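Local coordinates for synaptonemal complex protein 2 (Mus musculus, PDB 5IWZ) that is a major component of the axial and lateral elements of synaptonemal complexes, needed for meiotic chromosome synapsis, for insertion of SYCP3 into these complexes and for fertility, at residues 263-266 / 267-271; 222-225 / 226-230; 172-175 / 176-180. All blocks are in the same frame, centred on the assembly; numbering follows the deposited sequence.

From the N terminus the order is contact 3 (helix 169-185), contact 2 (helix 216-229) and contact 1 (helix 260-274). Each lies within a single helix and links residues one turn apart, so none closes a loop; they follow in series and neither nest nor cross. Their helices pack on one another, however. Met-179 and Asn-180 of contact 3 touch Ala-225 of contact 2, the two contacts lying about 12 Å apart, centre to centre, and Val-223 of contact 2 meets Cys-264, Phe-267 and Leu-268 of contact 1. Contacts 3 and 1 do not touch. Contact 1 also reaches the antiparallel sheet containing strands 281-285 and 308-312, joining the helical part to the Spt16M-like part.

Contact 1: 263-266 / 267-271; sequences DCRI and FLNLV
Phe-267 N donates to Asp-263 O over 2.8 Å, the shortest of four successive i-to-i+4 backbone bonds that end with Leu-270 N on Ile-266 O. Arg-265 and Asn-269, also one turn apart, add a side-chain bond. The arginine has CG anti to its backbone N (chi1 166°) and then bends at chi2 and chi3 as it leaves the helix, which turns NH1 toward the Asn-269 amide, 3.2 Å from OD1. This oxygen sits at the guanidinium edge and in its plane, while the amide is turned by 64° against it; CD of Arg-265 lies against the amide, 3.5 Å from Asn-269 OD1. The guanidinium has a stronger partner in Asp-310, which forms a salt bridge with NH2, and Tyr-216 adds a cation-pi contact, so its rotation is fixed from several directions. Cys-264 SG lies 3.8 Å from Leu-268 CD1, both side chains packing against helix 216-229. Within 267-271, Val-271 CG2 sits over one face of the Phe-267 ring, toward the rim, and Phe-252 meets that ring edge-to-face. Helix 260-274 thus forms a helix-sheet junction: Cys-264, Phe-267 and Leu-268 rest on helix 216-229, Phe-267 also on helix 246-253, and Arg-265 and Asn-269 on Thr-283 and Trp-308, where the helical part meets the Spt16M-like part.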
loop_
_atom_site.group_PDB
_atom_site.type_symbol
_atom_site.label_atom_id
_atom_site.label_comp_id
_atom_site.label_asym_id
_atom_site.label_seq_id
_atom_site.Cartn_x
_atom_site.Cartn_y
_atom_site.Cartn_z
ATOM N N ASP A 263 -15.194 8.691 12.438
ATOM C CA ASP A 263 -14.570 9.884 13.009
ATOM C C ASP A 263 -13.363 10.309 12.186
ATOM O O ASP A 263 -13.073 11.505 12.066
ATOM C CB ASP A 263 -14.169 9.670 14.473
ATOM C CG ASP A 263 -15.364 9.680 15.440
ATOM O OD1 ASP A 263 -16.409 10.307 15.145
ATOM O OD2 ASP A 263 -15.226 9.083 16.527
ATOM N N CYS A 264 -12.660 9.344 11.592
ATOM C CA CYS A 264 -11.501 9.689 10.778
ATOM C C CYS A 264 -11.915 10.462 9.524
ATOM O O CYS A 264 -11.260 11.441 9.148
ATOM C CB CYS A 264 -10.723 8.425 10.424
ATOM S SG CYS A 264 -9.135 8.785 9.715
ATOM N N ARG A 265 -13.012 10.046 8.879
ATOM C CA ARG A 265 -13.597 10.838 7.793
ATOM C C ARG A 265 -13.935 12.256 8.260
ATOM O O ARG A 265 -13.627 13.246 7.581
ATOM C CB ARG A 265 -14.846 10.128 7.242
ATOM C CG ARG A 265 -15.756 10.987 6.327
ATOM C CD ARG A 265 -15.033 11.531 5.077
ATOM N NE ARG A 265 -14.751 10.487 4.087
ATOM C CZ ARG A 265 -14.133 10.683 2.930
ATOM N NH1 ARG A 265 -13.706 11.892 2.576
ATOM N NH2 ARG A 265 -13.942 9.659 2.113
ATOM N N ILE A 266 -14.566 12.380 9.425
ATOM C CA ILE A 266 -14.917 13.708 9.923
ATOM C C ILE A 266 -13.656 14.555 10.103
ATOM O O ILE A 266 -13.560 15.678 9.587
ATOM C CB ILE A 266 -15.741 13.593 11.223
ATOM C CG1 ILE A 266 -17.130 13.025 10.916
ATOM C CG2 ILE A 266 -15.854 14.950 11.956
ATOM C CD1 ILE A 266 -17.876 12.533 12.140
ATOM N N PHE A 267 -12.644 13.999 10.777
ATOM C CA PHE A 267 -11.404 14.741 11.012
ATOM C C PHE A 267 -10.752 15.170 9.701
ATOM O O PHE A 267 -10.370 16.340 9.533
ATOM C CB PHE A 267 -10.440 13.896 11.850
ATOM C CG PHE A 267 -9.012 14.403 11.845
ATOM C CD1 PHE A 267 -8.645 15.512 12.603
ATOM C CD2 PHE A 267 -8.026 13.751 11.100
ATOM C CE1 PHE A 267 -7.320 15.976 12.620
ATOM C CE2 PHE A 267 -6.695 14.199 11.104
ATOM C CZ PHE A 267 -6.336 15.305 11.866
ATOM N N LEU A 268 -10.630 14.245 8.746
ATOM C CA LEU A 268 -9.906 14.575 7.522
ATOM C C LEU A 268 -10.669 15.596 6.689
ATOM O O LEU A 268 -10.057 16.476 6.069
ATOM C CB LEU A 268 -9.634 13.305 6.715
ATOM C CG LEU A 268 -8.647 12.396 7.436
ATOM C CD1 LEU A 268 -8.520 11.072 6.709
ATOM C CD2 LEU A 268 -7.288 13.099 7.568
ATOM N N ASN A 269 -12.005 15.506 6.668
ATOM C CA ASN A 269 -12.793 16.538 5.995
ATOM C C ASN A 269 -12.571 17.908 6.634
ATOM O O ASN A 269 -12.422 18.914 5.923
ATOM C CB ASN A 269 -14.285 16.166 5.989
ATOM C CG ASN A 269 -14.646 15.218 4.852
ATOM O OD1 ASN A 269 -13.766 14.684 4.182
ATOM N ND2 ASN A 269 -15.947 15.014 4.625
ATOM N N LEU A 270 -12.510 17.963 7.970
ATOM C CA LEU A 270 -12.164 19.214 8.654
ATOM C C LEU A 270 -10.769 19.704 8.266
ATOM O O LEU A 270 -10.584 20.874 7.912
ATOM C CB LEU A 270 -12.246 19.033 10.169
ATOM C CG LEU A 270 -13.661 18.924 10.723
ATOM C CD1 LEU A 270 -13.648 18.856 12.238
ATOM C CD2 LEU A 270 -14.474 20.106 10.232
ATOM N N VAL A 271 -9.768 18.825 8.351
ATOM C CA VAL A 271 -8.397 19.236 8.059
ATOM C C VAL A 271 -8.287 19.761 6.634
ATOM O O VAL A 271 -7.792 20.870 6.399
ATOM C CB VAL A 271 -7.423 18.073 8.303
ATOM C CG1 VAL A 271 -6.142 18.290 7.528
ATOM C CG2 VAL A 271 -7.135 17.956 9.776
#

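Contact 2: 222-225 / 226-230; sequences IVEA and LCRMT
The guanidinium of Arg-228 and the carboxylate of Glu-224 meet edge-on: OE2 lies at the guanidinium edge, near its plane, and the two planes are turned 45° against each other. NH1 of Arg-228 comes to 2.6 Å from Glu-224 OE2, but the N-H points well off the oxygen (120°), which makes this a salt bridge with a weak hydrogen bond. The side chains run alongside each other in the same direction. Glu-224 is extended, CG anti to the backbone N (chi1 171°), whereas Arg-228 bends at chi3, and its CG presses within 3.0 Å of Glu-224 O. The other end of the guanidinium is taken by Asp-184, whose OD1 forms a salt bridge with NH2; the arginine therefore holds two carboxylates and links helix 216-229 to helix 169-185.

Two apolar pairs line another part of the helix. Ile-222 and Leu-226 lie side by side, CG2 of the first 4.0 Å from CD1 of the second, and Val-223 CG1 approaches Cys-227 SG to 4.2 Å. Met-229 leans its CG on Ala-225 O at 3.4 Å and doubles back at chi3, so that CE too comes near this carbonyl. Ala-225, with no more than a methyl, lets Met-179 and Asn-180 of helix 169-185 come close, while Val-223 packs on both helix 197-212 and helix 260-274. Ile-222, Val-223, Ala-225, Leu-226 and Cys-227 are buried, whereas Glu-224 and Arg-228 lie on the more open side, forming the i-to-i+4 Glu-Arg salt bridge of an alpha helix, here packed between helices 169-185, 197-212 and 260-274.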
loop_
_atom_site.group_PDB
_atom_site.type_symbol
_atom_site.label_atom_id
_atom_site.label_comp_id
_atom_site.label_asym_id
_atom_site.label_seq_id
_atom_site.Cartn_x
_atom_site.Cartn_y
_atom_site.Cartn_z
ATOM N N ILE A 222 -2.232 6.869 7.737
ATOM C CA ILE A 222 -1.343 7.537 8.680
ATOM C C ILE A 222 -2.075 7.845 9.976
ATOM O O ILE A 222 -1.564 7.575 11.064
ATOM C CB ILE A 222 -0.761 8.823 8.074
ATOM C CG1 ILE A 222 0.218 8.491 6.950
ATOM C CG2 ILE A 222 -0.123 9.670 9.195
ATOM C CD1 ILE A 222 0.611 9.705 6.125
ATOM N N VAL A 223 -3.266 8.450 9.878
ATOM C CA VAL A 223 -4.100 8.653 11.064
ATOM C C VAL A 223 -4.304 7.329 11.786
ATOM O O VAL A 223 -4.176 7.235 13.017
ATOM C CB VAL A 223 -5.453 9.290 10.689
ATOM C CG1 VAL A 223 -6.378 9.284 11.906
ATOM C CG2 VAL A 223 -5.288 10.721 10.162
ATOM N N GLU A 224 -4.626 6.284 11.023
ATOM C CA GLU A 224 -4.853 4.972 11.618
ATOM C C GLU A 224 -3.602 4.459 12.306
ATOM O O GLU A 224 -3.675 3.937 13.424
ATOM C CB GLU A 224 -5.313 3.964 10.563
ATOM C CG GLU A 224 -5.357 2.523 11.092
ATOM C CD GLU A 224 -5.745 1.494 10.033
ATOM O OE1 GLU A 224 -6.032 1.895 8.880
ATOM O OE2 GLU A 224 -5.767 0.281 10.353
ATOM N N ALA A 225 -2.444 4.602 11.658
ATOM C CA ALA A 225 -1.205 4.169 12.296
ATOM C C ALA A 225 -0.954 4.951 13.585
ATOM O O ALA A 225 -0.618 4.369 14.622
ATOM C CB ALA A 225 -0.025 4.315 11.326
ATOM N N LEU A 226 -1.122 6.279 13.537
ATOM C CA LEU A 226 -0.879 7.095 14.722
ATOM C C LEU A 226 -1.814 6.704 15.856
ATOM O O LEU A 226 -1.404 6.688 17.023
ATOM C CB LEU A 226 -1.017 8.586 14.399
ATOM C CG LEU A 226 0.053 9.187 13.467
ATOM C CD1 LEU A 226 -0.297 10.612 13.054
ATOM C CD2 LEU A 226 1.477 9.118 14.053
ATOM N N CYS A 227 -3.062 6.359 15.537
ATOM C CA CYS A 227 -4.008 5.997 16.591
ATOM C C CYS A 227 -3.786 4.577 17.108
ATOM O O CYS A 227 -4.083 4.296 18.277
ATOM C CB CYS A 227 -5.449 6.183 16.100
ATOM S SG CYS A 227 -5.907 7.937 15.809
ATOM N N ARG A 228 -3.265 3.677 16.275
ATOM C CA ARG A 228 -2.912 2.347 16.760
ATOM C C ARG A 228 -1.700 2.390 17.684
ATOM O O ARG A 228 -1.600 1.575 18.608
ATOM C CB ARG A 228 -2.626 1.400 15.593
ATOM C CG ARG A 228 -3.782 1.173 14.632
ATOM C CD ARG A 228 -3.481 0.038 13.638
ATOM N NE ARG A 228 -4.169 -1.152 14.104
ATOM C CZ ARG A 228 -5.308 -1.600 13.607
ATOM N NH1 ARG A 228 -5.873 -0.990 12.572
ATOM N NH2 ARG A 228 -5.866 -2.676 14.139
ATOM N N MET A 229 -0.777 3.323 17.461
ATOM C CA MET A 229 0.448 3.409 18.254
ATOM C C MET A 229 0.345 4.352 19.450
ATOM O O MET A 229 1.315 4.451 20.211
ATOM C CB MET A 229 1.631 3.842 17.372
ATOM C CG MET A 229 1.946 2.863 16.241
ATOM S SD MET A 229 3.535 3.167 15.434
ATOM C CE MET A 229 3.227 4.773 14.688
ATOM N N THR A 230 -0.781 5.049 19.641
ATOM C CA THR A 230 -0.921 5.968 20.767
ATOM C C THR A 230 -2.319 5.887 21.365
ATOM O O THR A 230 -3.319 5.771 20.644
ATOM C CB THR A 230 -0.630 7.431 20.370
ATOM O OG1 THR A 230 -1.416 7.812 19.234
ATOM C CG2 THR A 230 0.833 7.630 20.062
#

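Contact 3: 172-175 / 176-180; sequences QQEA and LKKMN
Lys-178 arches round Glu-174 OE2, its CG and CD to one side of the carboxylate plane and NZ close to it. Its CG lies 3.6 Å from Glu-174 OE2, CE comes to 3.4 Å from the same oxygen, and NZ closes the salt bridge at 2.8 Å. The lysine gets there by bending twice, at chi2 (-75°) and chi4 (-66°), while Glu-174 bends at chi2 to bring its carboxylate round to meet it. NZ approaches OE2 from the syn side, 20° out of the carboxylate plane. The other oxygen, OE1, has Lys-177 CE at 3.8 Å, with Lys-177 NZ beyond salt-bridge distance. Glu-174 is buried, touching Met-126 and Glu-130 of helix 123-141; Lys-178 would probably favour its charged form, while burial and the nearby Glu-130 would work against it. Asp-134 gives Lys-178 NZ a second, long and weak ion pair. An alanine in place of Lys-178 would probably leave the buried Glu-174 carboxylate without its closest charge partner and free to turn.

Both segments lie in the armadillo-repeat-like domain; helix 169-185 packs on helices 123-141, 144-163, 197-212 and 216-229. Ala-175 provides a small surface on which Phe-133, Ile-158 and Leu-161 rest. Two glutamines of 172-175 tie the helix to the chain around it: Gln-172 NE2 bonds Leu-161 O, and Gln-173 NE2 bonds Asp-215 OD2. Backbone bonds continue the helix between the segments, from Leu-176 N on Gln-172 O at 2.8 Å to Met-179 N on Ala-175 O at 2.9 Å. CB of Leu-176 also presses on Gln-172 O, at 3.2 Å. At the far end Asn-180 sends ND2 to Gly-221 O, and Met-179 touches Ile-155, Ile-158 and Met-206.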
loop_
_atom_site.group_PDB
_atom_site.type_symbol
_atom_site.label_atom_id
_atom_site.label_comp_id
_atom_site.label_asym_id
_atom_site.label_seq_id
_atom_site.Cartn_x
_atom_site.Cartn_y
_atom_site.Cartn_z
ATOM N N GLN A 172 4.002 3.686 -1.032
ATOM C CA GLN A 172 3.658 4.089 0.324
ATOM C C GLN A 172 2.355 3.446 0.766
ATOM O O GLN A 172 2.253 2.981 1.904
ATOM C CB GLN A 172 3.593 5.612 0.421
ATOM C CG GLN A 172 4.917 6.275 0.080
ATOM C CD GLN A 172 4.795 7.770 -0.053
ATOM O OE1 GLN A 172 3.777 8.269 -0.509
ATOM N NE2 GLN A 172 5.841 8.498 0.340
ATOM N N GLN A 173 1.352 3.383 -0.126
ATOM C CA GLN A 173 0.069 2.787 0.255
ATOM C C GLN A 173 0.236 1.317 0.624
ATOM O O GLN A 173 -0.370 0.830 1.589
ATOM C CB GLN A 173 -0.961 2.945 -0.878
ATOM C CG GLN A 173 -1.469 4.368 -1.067
ATOM C CD GLN A 173 -2.350 4.555 -2.321
ATOM O OE1 GLN A 173 -2.477 3.650 -3.161
ATOM N NE2 GLN A 173 -2.962 5.740 -2.440
ATOM N N GLU A 174 1.044 0.590 -0.151
ATOM C CA GLU A 174 1.294 -0.818 0.132
ATOM C C GLU A 174 2.015 -0.996 1.470
ATOM O O GLU A 174 1.647 -1.858 2.279
ATOM C CB GLU A 174 2.107 -1.418 -1.025
ATOM C CG GLU A 174 2.735 -2.772 -0.741
ATOM C CD GLU A 174 1.694 -3.839 -0.483
ATOM O OE1 GLU A 174 0.510 -3.628 -0.855
ATOM O OE2 GLU A 174 2.054 -4.885 0.111
ATOM N N ALA A 175 3.041 -0.179 1.723
ATOM C CA ALA A 175 3.800 -0.312 2.965
ATOM C C ALA A 175 2.962 0.091 4.174
ATOM O O ALA A 175 2.973 -0.592 5.208
ATOM C CB ALA A 175 5.064 0.538 2.902
ATOM N N LEU A 176 2.244 1.211 4.063
ATOM C CA LEU A 176 1.439 1.696 5.173
ATOM C C LEU A 176 0.372 0.677 5.566
ATOM O O LEU A 176 0.092 0.480 6.753
ATOM C CB LEU A 176 0.818 3.040 4.790
ATOM C CG LEU A 176 -0.079 3.757 5.789
ATOM C CD1 LEU A 176 0.670 3.858 7.089
ATOM C CD2 LEU A 176 -0.459 5.157 5.260
ATOM N N LYS A 177 -0.211 -0.010 4.590
ATOM C CA LYS A 177 -1.264 -0.965 4.914
ATOM C C LYS A 177 -0.692 -2.221 5.563
ATOM O O LYS A 177 -1.306 -2.788 6.478
ATOM C CB LYS A 177 -2.061 -1.286 3.652
ATOM C CG LYS A 177 -2.553 -2.694 3.525
ATOM C CD LYS A 177 -3.364 -2.849 2.228
ATOM C CE LYS A 177 -2.550 -2.396 1.021
ATOM N NZ LYS A 177 -3.386 -1.939 -0.131
ATOM N N LYS A 178 0.485 -2.664 5.116
ATOM C CA LYS A 178 1.156 -3.761 5.804
ATOM C C LYS A 178 1.516 -3.367 7.229
ATOM O O LYS A 178 1.448 -4.196 8.142
ATOM C CB LYS A 178 2.400 -4.186 5.024
ATOM C CG LYS A 178 2.113 -4.883 3.706
ATOM C CD LYS A 178 1.640 -6.303 3.948
ATOM C CE LYS A 178 1.616 -7.123 2.668
ATOM N NZ LYS A 178 0.598 -6.625 1.691
ATOM N N MET A 179 1.901 -2.104 7.447
ATOM C CA MET A 179 2.233 -1.682 8.806
ATOM C C MET A 179 1.010 -1.706 9.719
ATOM O O MET A 179 1.097 -2.156 10.872
ATOM C CB MET A 179 2.862 -0.290 8.809
ATOM C CG MET A 179 3.025 0.254 10.237
ATOM S SD MET A 179 4.028 1.738 10.396
ATOM C CE MET A 179 2.895 2.992 9.817
ATOM N N ASN A 180 -0.137 -1.226 9.223
ATOM C CA ASN A 180 -1.357 -1.238 10.026
ATOM C C ASN A 180 -1.827 -2.660 10.309
ATOM O O ASN A 180 -2.369 -2.931 11.384
ATOM C CB ASN A 180 -2.444 -0.386 9.338
ATOM C CG ASN A 180 -2.244 1.097 9.616
ATOM O OD1 ASN A 180 -1.857 1.455 10.716
ATOM N ND2 ASN A 180 -2.448 1.953 8.619
#